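Local coordinates for TCP pilus virulence regulatory protein (PDB 3GBG) that probably controls transcription of virulence genes, including those for the toxin-coregulated pilus, as an AraC-family DNA-binding regulator, and holds a bound palmitoleic acid, at residues I58-K63 against S161-D166. Residues are numbered along the deposited sequence; the frame is centred on the assembly and turned at random.
Sequences IILLKK and SIFITD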
loop_
_atom_site.group_PDB
_atom_site.type_symbol
_atom_site.label_atom_id
_atom_site.label_comp_id
_atom_site.label_asym_id
_atom_site.label_seq_id
_atom_site.Cartn_x
_atom_site.Cartn_y
_atom_site.Cartn_z
ATOM N N ILE A 58 1.507 13.506 5.304
ATOM C CA ILE A 58 1.306 12.074 5.434
ATOM C C ILE A 58 0.394 11.602 4.307
ATOM O O ILE A 58 -0.694 12.141 4.117
ATOM C CB ILE A 58 0.694 11.716 6.820
ATOM C CG1 ILE A 58 0.276 10.238 6.855
ATOM C CG2 ILE A 58 -0.477 12.622 7.114
ATOM C CD1 ILE A 58 1.439 9.266 6.781
ATOM N N ILE A 59 0.861 10.617 3.542
ATOM C CA ILE A 59 0.086 10.075 2.432
ATOM C C ILE A 59 -0.535 8.754 2.859
ATOM O O ILE A 59 0.146 7.886 3.414
ATOM C CB ILE A 59 0.964 9.810 1.178
ATOM C CG1 ILE A 59 1.592 11.116 0.671
ATOM C CG2 ILE A 59 0.123 9.193 0.074
ATOM C CD1 ILE A 59 2.803 11.570 1.463
ATOM N N LEU A 60 -1.828 8.600 2.608
ATOM C CA LEU A 60 -2.521 7.373 2.974
ATOM C C LEU A 60 -2.958 6.627 1.718
ATOM O O LEU A 60 -3.500 7.226 0.788
ATOM C CB LEU A 60 -3.749 7.696 3.837
ATOM C CG LEU A 60 -3.519 8.527 5.105
ATOM C CD1 LEU A 60 -4.853 8.771 5.802
ATOM C CD2 LEU A 60 -2.566 7.798 6.032
ATOM N N LEU A 61 -2.710 5.321 1.693
ATOM C CA LEU A 61 -3.085 4.484 0.555
ATOM C C LEU A 61 -4.193 3.523 0.991
ATOM O O LEU A 61 -4.032 2.775 1.953
ATOM C CB LEU A 61 -1.862 3.705 0.060
ATOM C CG LEU A 61 -0.664 4.602 -0.299
ATOM C CD1 LEU A 61 0.507 3.756 -0.789
ATOM C CD2 LEU A 61 -1.086 5.596 -1.382
ATOM N N LYS A 62 -5.316 3.551 0.285
ATOM C CA LYS A 62 -6.452 2.707 0.631
ATOM C C LYS A 62 -6.283 1.252 0.207
ATOM O O LYS A 62 -5.878 0.966 -0.913
ATOM C CB LYS A 62 -7.732 3.277 0.014
ATOM C CG LYS A 62 -9.007 2.671 0.586
ATOM C CD LYS A 62 -10.243 3.503 0.267
ATOM C CE LYS A 62 -10.793 3.186 -1.112
ATOM N NZ LYS A 62 -11.279 1.773 -1.197
ATOM N N LYS A 63 -6.597 0.339 1.119
ATOM C CA LYS A 63 -6.485 -1.082 0.838
ATOM C C LYS A 63 -7.325 -1.449 -0.378
ATOM O O LYS A 63 -8.416 -0.907 -0.579
ATOM C CB LYS A 63 -6.938 -1.902 2.047
ATOM C CG LYS A 63 -6.844 -3.397 1.826
ATOM C CD LYS A 63 -7.355 -4.165 3.028
ATOM C CE LYS A 63 -7.294 -5.651 2.779
ATOM N NZ LYS A 63 -7.786 -6.394 3.956
ATOM N N SER A 161 -15.056 9.973 -0.112
ATOM C CA SER A 161 -15.789 9.026 0.723
ATOM C C SER A 161 -14.974 8.381 1.833
ATOM O O SER A 161 -13.820 8.739 2.076
ATOM C CB SER A 161 -16.393 7.923 -0.149
ATOM O OG SER A 161 -15.377 7.114 -0.719
ATOM N N ILE A 162 -15.601 7.416 2.501
ATOM C CA ILE A 162 -14.978 6.685 3.592
ATOM C C ILE A 162 -13.680 6.036 3.136
ATOM O O ILE A 162 -13.602 5.474 2.043
ATOM C CB ILE A 162 -15.919 5.584 4.137
ATOM C CG1 ILE A 162 -16.365 4.663 2.995
ATOM C CG2 ILE A 162 -17.122 6.217 4.820
ATOM C CD1 ILE A 162 -17.257 3.515 3.436
ATOM N N PHE A 163 -12.659 6.129 3.980
ATOM C CA PHE A 163 -11.356 5.547 3.681
ATOM C C PHE A 163 -11.412 4.065 4.043
ATOM O O PHE A 163 -10.778 3.228 3.401
ATOM C CB PHE A 163 -10.277 6.258 4.496
ATOM C CG PHE A 163 -8.878 5.820 4.171
ATOM C CD1 PHE A 163 -8.062 5.277 5.157
ATOM C CD2 PHE A 163 -8.373 5.965 2.885
ATOM C CE1 PHE A 163 -6.759 4.885 4.870
ATOM C CE2 PHE A 163 -7.070 5.575 2.585
ATOM C CZ PHE A 163 -6.261 5.034 3.581
ATOM N N ILE A 164 -12.183 3.754 5.080
ATOM C CA ILE A 164 -12.357 2.382 5.538
ATOM C C ILE A 164 -13.487 1.760 4.717
ATOM O O ILE A 164 -14.244 2.480 4.071
ATOM C CB ILE A 164 -12.717 2.341 7.043
ATOM C CG1 ILE A 164 -14.162 2.800 7.266
ATOM C CG2 ILE A 164 -11.753 3.233 7.822
ATOM C CD1 ILE A 164 -14.438 4.243 6.876
ATOM N N THR A 165 -13.665 0.463 4.753
ATOM C CA THR A 165 -14.730 -0.181 3.988
ATOM C C THR A 165 -15.479 -1.323 4.494
ATOM O O THR A 165 -14.907 -2.198 4.950
ATOM C CB THR A 165 -14.284 -0.895 2.884
ATOM O OG1 THR A 165 -13.200 -0.211 2.329
ATOM C CG2 THR A 165 -15.435 -0.991 1.910
ATOM N N ASP A 166 -16.766 -1.341 4.226
ATOM C CA ASP A 166 -17.649 -2.325 4.825
ATOM C C ASP A 166 -16.905 -3.422 4.312
ATOM O O ASP A 166 -16.866 -3.563 3.157
ATOM C CB ASP A 166 -19.069 -2.171 4.439
ATOM C CG ASP A 166 -19.330 -2.488 3.001
ATOM O OD1 ASP A 166 -18.477 -2.277 2.156
ATOM O OD2 ASP A 166 -20.431 -2.931 2.698
#
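The carbonyl oxygen of F163 meets the aliphatic part of K62 instead of its ammonium group: O of F163 lies 3.2 Å from CD and 3.4 Å from CG of that lysine. Bends at chi3 (84°) and chi4 (64°) turn the lysine's end away, leaving NZ of K62 4.9 Å from O of F163, too far for a hydrogen bond. The phenyl group travels the other way past the lysine. With CG anti to the backbone N, the F163 ring reaches back to just beyond the end of strand 57-61, where its CE2 comes within 3.5 Å of K62 CB. Farther along, CZ of F163 is 3.7 Å from CB of L60 and 3.6 Å from the carbonyl O of L61. Elsewhere F163 meets the ring of Y30 edge-to-face and that of F152, on helix 141-155, with planes about 25° apart, while L60 also touches that helix. The L61 side chain lies about 4 Å, between nearest atoms, from the bound palmitoleic acid. The F163 ring and the lysine's aliphatic chain thus join the connection between helices 141-155 and 170-180 to the end of strand 57-61, in the cupin-like domain, through apolar packing and carbon-to-carbonyl approaches, without a direct hydrogen bond between the two segments.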